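Local coordinates for protein LupI (Flavobacterium sp. YS-80-122, PDB 6IY4) that probably inhibits metalloendopeptidases, acting as a periplasmic member of the Inh family of protease inhibitors, at residues A[11-16]-A[87-92]; A[53-58]-A[67-72]; A[43-48]-A[61-66]. All blocks are in the same frame, centred on the assembly; numbering follows the deposited sequence.

Contact 1: A[11-16]-A[87-92]; sequences TFYVQG and TLVMQR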
loop_
_atom_site.group_PDB
_atom_site.type_symbol
_atom_site.label_atom_id
_atom_site.label_comp_id
_atom_site.label_asym_id
_atom_site.label_seq_id
_atom_site.Cartn_x
_atom_site.Cartn_y
_atom_site.Cartn_z
ATOM N N THR A 11 4.567 0.616 -6.805
ATOM C CA THR A 11 4.814 2.069 -6.813
ATOM C C THR A 11 3.617 2.763 -6.186
ATOM O O THR A 11 2.465 2.484 -6.608
ATOM C CB THR A 11 5.044 2.564 -8.230
ATOM O OG1 THR A 11 6.173 1.830 -8.727
ATOM C CG2 THR A 11 5.347 4.038 -8.222
ATOM N N PHE A 12 3.887 3.550 -5.163
ATOM C CA PHE A 12 2.880 4.294 -4.389
ATOM C C PHE A 12 2.973 5.776 -4.756
ATOM O O PHE A 12 4.086 6.316 -4.806
ATOM C CB PHE A 12 3.133 4.149 -2.891
ATOM C CG PHE A 12 2.845 2.792 -2.314
ATOM C CD1 PHE A 12 3.761 1.759 -2.457
ATOM C CD2 PHE A 12 1.687 2.547 -1.610
ATOM C CE1 PHE A 12 3.515 0.519 -1.901
ATOM C CE2 PHE A 12 1.424 1.286 -1.087
ATOM C CZ PHE A 12 2.354 0.292 -1.222
ATOM N N TYR A 13 1.816 6.405 -4.845
ATOM C CA TYR A 13 1.741 7.873 -4.991
ATOM C C TYR A 13 0.352 8.357 -4.602
ATOM O O TYR A 13 -0.621 7.580 -4.672
ATOM C CB TYR A 13 2.103 8.304 -6.406
ATOM C CG TYR A 13 1.203 7.817 -7.505
ATOM C CD1 TYR A 13 1.440 6.600 -8.097
ATOM C CD2 TYR A 13 0.140 8.567 -7.943
ATOM C CE1 TYR A 13 0.627 6.140 -9.120
ATOM C CE2 TYR A 13 -0.694 8.114 -8.954
ATOM C CZ TYR A 13 -0.419 6.915 -9.564
ATOM O OH TYR A 13 -1.206 6.436 -10.569
ATOM N N VAL A 14 0.263 9.619 -4.264
ATOM C CA VAL A 14 -1.035 10.256 -3.981
ATOM C C VAL A 14 -1.550 10.801 -5.320
ATOM O O VAL A 14 -0.810 11.504 -6.071
ATOM C CB VAL A 14 -0.910 11.372 -2.929
ATOM C CG1 VAL A 14 -2.212 12.142 -2.782
ATOM C CG2 VAL A 14 -0.465 10.863 -1.571
ATOM N N GLN A 15 -2.790 10.487 -5.633
ATOM C CA GLN A 15 -3.415 10.936 -6.887
ATOM C C GLN A 15 -3.300 12.456 -6.968
ATOM O O GLN A 15 -3.599 13.104 -5.939
ATOM C CB GLN A 15 -4.888 10.557 -6.936
ATOM C CG GLN A 15 -5.523 10.790 -8.287
ATOM C CD GLN A 15 -5.793 9.441 -8.903
ATOM O OE1 GLN A 15 -6.803 8.776 -8.620
ATOM N NE2 GLN A 15 -4.828 8.986 -9.676
ATOM N N GLY A 16 -2.843 12.941 -8.132
ATOM C CA GLY A 16 -2.606 14.373 -8.370
ATOM C C GLY A 16 -1.163 14.739 -8.081
ATOM O O GLY A 16 -0.738 15.843 -8.458
ATOM N N THR A 87 -6.432 10.225 -2.362
ATOM C CA THR A 87 -6.422 8.811 -2.830
ATOM C C THR A 87 -4.960 8.357 -2.941
ATOM O O THR A 87 -4.174 9.036 -3.596
ATOM C CB THR A 87 -7.128 8.590 -4.168
ATOM O OG1 THR A 87 -8.438 9.094 -3.928
ATOM C CG2 THR A 87 -7.177 7.137 -4.578
ATOM N N LEU A 88 -4.627 7.277 -2.263
ATOM C CA LEU A 88 -3.296 6.643 -2.398
ATOM C C LEU A 88 -3.459 5.546 -3.418
ATOM O O LEU A 88 -4.380 4.712 -3.290
ATOM C CB LEU A 88 -2.828 6.060 -1.070
ATOM C CG LEU A 88 -1.445 5.420 -1.082
ATOM C CD1 LEU A 88 -0.378 6.447 -1.341
ATOM C CD2 LEU A 88 -1.176 4.716 0.222
ATOM N N VAL A 89 -2.625 5.609 -4.427
ATOM C CA VAL A 89 -2.605 4.640 -5.532
ATOM C C VAL A 89 -1.395 3.747 -5.329
ATOM O O VAL A 89 -0.312 4.257 -4.968
ATOM C CB VAL A 89 -2.506 5.390 -6.876
ATOM C CG1 VAL A 89 -2.457 4.419 -8.038
ATOM C CG2 VAL A 89 -3.668 6.368 -7.037
ATOM N N MET A 90 -1.575 2.451 -5.540
ATOM C CA MET A 90 -0.421 1.534 -5.576
ATOM C C MET A 90 -0.569 0.720 -6.858
ATOM O O MET A 90 -1.648 0.222 -7.161
ATOM C CB MET A 90 -0.254 0.712 -4.288
ATOM C CG MET A 90 -1.203 -0.295 -4.087
ATOM S SD MET A 90 -0.967 -1.053 -2.414
ATOM C CE MET A 90 0.261 -2.313 -2.710
ATOM N N GLN A 91 0.477 0.674 -7.646
ATOM C CA GLN A 91 0.414 0.001 -8.956
ATOM C C GLN A 91 1.711 -0.742 -9.130
ATOM O O GLN A 91 2.728 -0.167 -8.798
ATOM C CB GLN A 91 0.390 0.973 -10.117
ATOM C CG GLN A 91 -0.885 1.744 -10.273
ATOM C CD GLN A 91 -0.708 2.530 -11.549
ATOM O OE1 GLN A 91 -0.046 3.572 -11.571
ATOM N NE2 GLN A 91 -1.226 1.965 -12.635
ATOM N N ARG A 92 1.663 -1.928 -9.696
ATOM C CA ARG A 92 2.925 -2.640 -10.006
ATOM C C ARG A 92 3.675 -1.877 -11.096
ATOM O O ARG A 92 3.040 -1.313 -12.004
ATOM C CB ARG A 92 2.647 -4.075 -10.434
ATOM C CG ARG A 92 2.180 -4.991 -9.320
ATOM C CD ARG A 92 2.001 -6.387 -9.812
ATOM N NE ARG A 92 1.645 -7.382 -8.844
ATOM C CZ ARG A 92 2.470 -8.067 -8.078
ATOM N NH1 ARG A 92 3.775 -7.820 -8.023
ATOM N NH2 ARG A 92 1.974 -9.018 -7.324
HETATM O O HOH W 1 -5.605 12.259 -4.185
#
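Phe12 and Met90 sit opposite each other as a non-hydrogen-bonded pair where strand 8-14 runs antiparallel to strand 86-92, and Met90 can be followed atom by atom along the ring. Its CB lies over one face, 3.9 Å from the Phe12 ring centroid, a CH-pi contact. CG, set between the backbone N and the carbonyl carbon (chi1 72°), carries the chain along beside the phenylalanine. SD then comes within 3.6 Å of Phe12 CE2, an oblique Met-aromatic contact, and the terminal CE reaches Phe12 CZ at 3.7 Å. At the ring's edge, Leu88 CD2 stands 4.0 Å from Phe12 CD2. Trp42 and Leu39 pack against this same face of the sheet.

On the face bearing Tyr13 and Val89, the tyrosine folds over its partner: Val89 CB lies 3.9 Å from the Tyr13 ring centroid, and Val89 CG1 approaches the phenol CZ. An alanine in place of Tyr13 would lack the ring and would probably leave Val89 uncovered on that side, with the Arg77 side chain losing a neighbour.

The backbones are joined by paired bonds between Thr11 and Gln91 and between Tyr13 and Val89, the straightest of these being Val89 N to Tyr13 O (2.8 Å, 171°). Gln15 N adds a bond to Thr87 O, and a water bridges Gln15 O and Thr87 N just past the end of strand 8-14. The chemistry thus divides by direction: strand main-chain groups pair across the sheet, while CH-pi and apolar contacts form on both faces, with sulfur joining in beside Phe12.

Contact 2: A[53-58]-A[67-72]; sequences TPDGLL and SLFLEL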
loop_
_atom_site.group_PDB
_atom_site.type_symbol
_atom_site.label_atom_id
_atom_site.label_comp_id
_atom_site.label_asym_id
_atom_site.label_seq_id
_atom_site.Cartn_x
_atom_site.Cartn_y
_atom_site.Cartn_z
ATOM N N THR A 53 -7.113 -9.087 0.922
ATOM C CA THR A 53 -8.528 -9.416 1.206
ATOM C C THR A 53 -9.130 -9.792 -0.126
ATOM O O THR A 53 -8.515 -9.625 -1.176
ATOM C CB THR A 53 -9.246 -8.236 1.860
ATOM O OG1 THR A 53 -9.482 -7.299 0.801
ATOM C CG2 THR A 53 -8.458 -7.645 3.012
ATOM N N PRO A 54 -10.373 -10.306 -0.138
ATOM C CA PRO A 54 -10.954 -10.752 -1.393
ATOM C C PRO A 54 -11.047 -9.649 -2.454
ATOM O O PRO A 54 -10.987 -9.945 -3.625
ATOM C CB PRO A 54 -12.325 -11.244 -0.917
ATOM C CG PRO A 54 -12.045 -11.712 0.484
ATOM C CD PRO A 54 -11.235 -10.547 1.017
ATOM N N ASP A 55 -11.170 -8.402 -2.016
ATOM C CA ASP A 55 -11.481 -7.247 -2.876
ATOM C C ASP A 55 -10.480 -6.120 -2.666
ATOM O O ASP A 55 -10.798 -5.000 -3.076
ATOM C CB ASP A 55 -12.876 -6.717 -2.555
ATOM C CG ASP A 55 -13.076 -6.317 -1.095
ATOM O OD1 ASP A 55 -12.203 -6.603 -0.269
ATOM O OD2 ASP A 55 -14.085 -5.666 -0.836
ATOM N N GLY A 56 -9.342 -6.402 -2.025
ATOM C CA GLY A 56 -8.481 -5.272 -1.672
ATOM C C GLY A 56 -7.307 -5.714 -0.835
ATOM O O GLY A 56 -6.862 -6.889 -0.937
ATOM N N LEU A 57 -6.742 -4.760 -0.115
ATOM C CA LEU A 57 -5.487 -4.973 0.590
ATOM C C LEU A 57 -5.489 -4.165 1.879
ATOM O O LEU A 57 -5.871 -2.983 1.844
ATOM C CB LEU A 57 -4.358 -4.520 -0.328
ATOM C CG LEU A 57 -2.942 -4.616 0.241
ATOM C CD1 LEU A 57 -2.583 -6.073 0.448
ATOM C CD2 LEU A 57 -1.914 -3.987 -0.677
ATOM N N LEU A 58 -4.987 -4.740 2.963
ATOM C CA LEU A 58 -4.814 -4.022 4.244
ATOM C C LEU A 58 -3.343 -3.745 4.452
ATOM O O LEU A 58 -2.575 -4.685 4.362
ATOM C CB LEU A 58 -5.299 -4.868 5.412
ATOM C CG LEU A 58 -6.799 -4.947 5.584
ATOM C CD1 LEU A 58 -7.113 -6.072 6.541
ATOM C CD2 LEU A 58 -7.395 -3.649 6.116
ATOM N N SER A 67 -3.577 0.685 9.007
ATOM C CA SER A 67 -2.977 1.904 8.430
ATOM C C SER A 67 -3.808 2.371 7.223
ATOM O O SER A 67 -4.052 3.600 7.061
ATOM C CB SER A 67 -1.523 1.682 8.066
ATOM O OG SER A 67 -1.124 2.742 7.225
ATOM N N LEU A 68 -4.276 1.428 6.390
ATOM C CA LEU A 68 -5.146 1.796 5.247
ATOM C C LEU A 68 -5.729 0.514 4.668
ATOM O O LEU A 68 -5.034 -0.504 4.594
ATOM C CB LEU A 68 -4.348 2.536 4.184
ATOM C CG LEU A 68 -5.169 3.228 3.105
ATOM C CD1 LEU A 68 -5.954 4.376 3.688
ATOM C CD2 LEU A 68 -4.274 3.702 1.962
ATOM N N PHE A 69 -6.942 0.603 4.179
ATOM C CA PHE A 69 -7.566 -0.400 3.304
ATOM C C PHE A 69 -7.592 0.192 1.904
ATOM O O PHE A 69 -8.101 1.319 1.730
ATOM C CB PHE A 69 -8.980 -0.764 3.747
ATOM C CG PHE A 69 -9.645 -1.677 2.745
ATOM C CD1 PHE A 69 -9.248 -2.999 2.620
ATOM C CD2 PHE A 69 -10.621 -1.196 1.906
ATOM C CE1 PHE A 69 -9.841 -3.833 1.700
ATOM C CE2 PHE A 69 -11.208 -2.030 0.979
ATOM C CZ PHE A 69 -10.818 -3.332 0.881
ATOM N N LEU A 70 -7.112 -0.566 0.924
ATOM C CA LEU A 70 -7.183 -0.147 -0.499
ATOM C C LEU A 70 -8.040 -1.144 -1.272
ATOM O O LEU A 70 -7.876 -2.350 -1.099
ATOM C CB LEU A 70 -5.796 -0.085 -1.132
ATOM C CG LEU A 70 -4.774 0.796 -0.406
ATOM C CD1 LEU A 70 -3.923 0.057 0.625
ATOM C CD2 LEU A 70 -3.855 1.492 -1.408
ATOM N N GLU A 71 -8.873 -0.617 -2.132
ATOM C CA GLU A 71 -9.712 -1.455 -3.021
ATOM C C GLU A 71 -8.889 -1.884 -4.234
ATOM O O GLU A 71 -8.191 -1.068 -4.822
ATOM C CB GLU A 71 -10.927 -0.613 -3.384
ATOM C CG GLU A 71 -11.972 -1.269 -4.235
ATOM C CD GLU A 71 -13.213 -0.382 -4.345
ATOM O OE1 GLU A 71 -13.110 0.849 -4.061
ATOM O OE2 GLU A 71 -14.292 -0.930 -4.688
ATOM N N LEU A 72 -9.081 -3.121 -4.664
ATOM C CA LEU A 72 -8.538 -3.662 -5.921
ATOM C C LEU A 72 -9.308 -3.017 -7.052
ATOM O O LEU A 72 -10.576 -3.066 -7.000
ATOM C CB LEU A 72 -8.741 -5.171 -5.909
ATOM C CG LEU A 72 -8.183 -5.926 -7.099
ATOM C CD1 LEU A 72 -6.724 -5.653 -7.339
ATOM C CD2 LEU A 72 -8.447 -7.404 -6.870
#
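A beta hairpin formed by strands 56-60 and 66-74 brings Leu57 opposite Leu70, the short strands 56-58 and 68-72 running antiparallel at 164°. This pair is hydrogen-bonded in both directions, Leu57 N to Leu70 O at 2.8 Å and Leu70 N to Leu57 O at 2.9 Å. Leu57 and Leu70 turn to one face, where Met90 and Tyr78 pack against both of them. Nearer the turn, at the end of 67-72, Leu72 N gives an almost straight bond to Asp55 O (3.0 Å, 176°), although the donor stands above the carbonyl plane.

The other face carries Phe69 and Leu58, a non-hydrogen-bonded pair. With CG anti to the backbone N (chi1 174°), the Phe69 ring reaches across the neighbouring strand towards the turn that precedes it. Leu58 CD2 meets it at the edge, 4.0 Å from Phe69 CD1. Farther along the rim, Thr53 OG1 lies in the ring plane, 3.6 Å from Phe69 CE1, and Asp55 OD1 is 3.7 Å from Phe69 CZ, the carboxylate turned about halfway between parallel and perpendicular to the ring. These two oxygens are tied to each other, Thr53 OG1 donating to Asp55 OD1 at 3.0 Å, so the polar turn presents a joined pair of oxygens to the aromatic rim. Gly56 passes close to this ring and to the Leu70 carbonyl; a beta carbon there would collide with Leu70 O and with Phe69 CZ.

Thr53 to Gly56 form a type I turn, leading from strand 49-53 into the hairpin. At the far end, Ser67 and Leu68 together face Leu59. The arrangement is thus a meander of successive antiparallel strands, connected by a type I turn and bent by a classic beta bulge.

Contact 3: A[43-48]-A[61-66]; sequences LGRTPT and GKDGSQ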
loop_
_atom_site.group_PDB
_atom_site.type_symbol
_atom_site.label_atom_id
_atom_site.label_comp_id
_atom_site.label_asym_id
_atom_site.label_seq_id
_atom_site.Cartn_x
_atom_site.Cartn_y
_atom_site.Cartn_z
ATOM N N LEU A 43 0.339 8.739 5.352
ATOM C CA LEU A 43 -0.550 7.993 6.266
ATOM C C LEU A 43 -0.218 8.401 7.705
ATOM O O LEU A 43 0.989 8.576 8.004
ATOM C CB LEU A 43 -0.327 6.488 6.045
ATOM C CG LEU A 43 -0.612 5.945 4.649
ATOM C CD1 LEU A 43 -0.242 4.484 4.555
ATOM C CD2 LEU A 43 -2.056 6.167 4.239
ATOM N N GLY A 44 -1.247 8.427 8.540
ATOM C CA GLY A 44 -1.115 8.665 9.995
ATOM C C GLY A 44 -0.346 7.560 10.692
ATOM O O GLY A 44 0.427 7.832 11.622
ATOM N N ARG A 45 -0.516 6.331 10.213
ATOM C CA ARG A 45 0.069 5.120 10.817
ATOM C C ARG A 45 0.990 4.511 9.781
ATOM O O ARG A 45 0.484 4.198 8.722
ATOM C CB ARG A 45 -1.075 4.199 11.226
ATOM C CG ARG A 45 -0.604 3.077 12.132
ATOM C CD ARG A 45 -1.668 2.025 12.347
ATOM N NE ARG A 45 -2.843 2.618 12.971
ATOM C CZ ARG A 45 -2.909 3.034 14.242
ATOM N NH1 ARG A 45 -1.857 2.958 15.053
ATOM N NH2 ARG A 45 -4.055 3.517 14.703
ATOM N N THR A 46 2.284 4.415 10.039
ATOM C CA THR A 46 3.246 3.813 9.101
ATOM C C THR A 46 3.038 2.294 9.065
ATOM O O THR A 46 3.053 1.655 10.095
ATOM C CB THR A 46 4.675 4.131 9.529
ATOM O OG1 THR A 46 4.822 5.550 9.391
ATOM C CG2 THR A 46 5.685 3.415 8.672
ATOM N N PRO A 47 2.842 1.664 7.887
ATOM C CA PRO A 47 2.611 0.230 7.827
ATOM C C PRO A 47 3.865 -0.617 8.056
ATOM O O PRO A 47 4.960 -0.186 7.610
ATOM C CB PRO A 47 2.178 0.001 6.366
ATOM C CG PRO A 47 1.957 1.347 5.771
ATOM C CD PRO A 47 2.795 2.312 6.564
ATOM N N THR A 48 3.727 -1.717 8.784
ATOM C CA THR A 48 4.829 -2.690 8.995
ATOM C C THR A 48 4.475 -4.020 8.352
ATOM O O THR A 48 5.415 -4.793 8.073
ATOM C CB THR A 48 5.162 -2.859 10.486
ATOM O OG1 THR A 48 3.996 -3.304 11.180
ATOM C CG2 THR A 48 5.667 -1.570 11.096
ATOM N N GLY A 61 -0.362 -1.412 10.801
ATOM C CA GLY A 61 0.681 -0.743 11.587
ATOM C C GLY A 61 1.288 -1.679 12.603
ATOM O O GLY A 61 0.921 -2.864 12.702
ATOM N N LYS A 62 2.251 -1.169 13.372
ATOM C CA LYS A 62 3.073 -2.048 14.225
ATOM C C LYS A 62 2.217 -2.698 15.319
ATOM O O LYS A 62 2.582 -3.796 15.780
ATOM C CB LYS A 62 4.234 -1.277 14.866
ATOM C CG LYS A 62 5.252 -2.181 15.547
ATOM C CD LYS A 62 6.436 -1.462 16.172
ATOM C CE LYS A 62 7.152 -0.531 15.215
ATOM N NZ LYS A 62 8.605 -0.467 15.514
ATOM N N ASP A 63 1.108 -2.077 15.690
ATOM C CA ASP A 63 0.273 -2.537 16.826
ATOM C C ASP A 63 -0.839 -3.416 16.308
ATOM O O ASP A 63 -1.653 -3.889 17.115
ATOM C CB ASP A 63 -0.294 -1.327 17.546
ATOM C CG ASP A 63 -1.295 -0.572 16.706
ATOM O OD1 ASP A 63 -1.172 -0.608 15.460
ATOM O OD2 ASP A 63 -2.189 0.041 17.310
ATOM N N GLY A 64 -0.871 -3.644 15.006
ATOM C CA GLY A 64 -1.839 -4.576 14.428
ATOM C C GLY A 64 -3.069 -3.837 13.985
ATOM O O GLY A 64 -3.941 -4.507 13.434
ATOM N N SER A 65 -3.086 -2.500 14.087
ATOM C CA SER A 65 -4.251 -1.687 13.660
ATOM C C SER A 65 -4.106 -1.251 12.199
ATOM O O SER A 65 -3.028 -1.307 11.636
ATOM C CB SER A 65 -4.463 -0.494 14.513
ATOM O OG SER A 65 -3.583 0.512 14.099
ATOM N N GLN A 66 -5.225 -0.904 11.595
ATOM C CA GLN A 66 -5.292 -0.578 10.161
ATOM C C GLN A 66 -4.545 0.727 9.919
ATOM O O GLN A 66 -4.878 1.768 10.500
ATOM C CB GLN A 66 -6.751 -0.510 9.708
ATOM C CG GLN A 66 -6.953 -0.130 8.246
ATOM C CD GLN A 66 -8.388 -0.339 7.827
ATOM O OE1 GLN A 66 -8.973 0.423 7.054
ATOM N NE2 GLN A 66 -8.947 -1.411 8.332
HETATM O O HOH W 2 1.869 -5.145 11.574
#
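Pro47 and Gly61 bring two irregular segments together, their CA atoms 4.3 Å apart, without any run of strand pairing between 43-48 and 61-66. The second segment doubles back as a type I turn from Gly61 to Gly64, Gly64 N bonding to Gly61 O, and Gly61 N closes the loop on Ser65 O at 2.8 Å. Just beyond, backbone bonding between Thr48 and Ile60 leads on towards the pairing of strands 49-53 and 56-60.

Arg45 extends across this loop. Its CD rests 3.7 Å from Gly61 CA, close enough that a beta carbon on Gly61 would run into it. The chain then bends at chi3 (-60°), setting the guanidinium over Ser65 with the serine CB beneath one face, off centre; the exact placing of the serine hydroxyl against it is doubtful. At the guanidinium edge, NE makes a weak, bent bond to Gln66 O (3.3 Å, 143°). Asp63 OD1 forms a long salt bridge with Arg45 NH1 at 3.7 Å, but it lies well out of the guanidinium plane, so the attraction is one of charge with no N-H directed at it. The same oxygen accepts from Ser65 N at 3.0 Å, from above the carboxylate plane, which is likely to steady the carboxylate near the arginine.

Thr48 works on the other flank. Its CG2 touches Lys62 CB at 4.0 Å, while a water joined to Thr48 OG1 donates to Gly61 O at 2.7 Å. Small glycines, a type I turn and an Asx turn at Asp63 together make this a compact hairpin loop, with an arginine from 43-48 lying across it.

In the fold
Contacts 1 and 2 belong to the same antiparallel sheet and meet on its buried face, where Met90 CE packs on Leu57 CD2 and Leu88 on Leu68. Contact 1 pairs an N-terminal strand with the last one, 71 residues apart, whereas contact 2 links near neighbours in sequence. Contact 3 lies farther out, about 18 Å from contact 1 between centres, and works through charge, water and tight turns with little apolar packing. It shares a hairpin with contact 2: 61-66 holds the loop joining the strands that 53-58 and 67-72 represent, and Ser67 OG probably hydrogen-bonds to Arg45 O. Regular pairing thus gives way to looser polar contacts towards the surface.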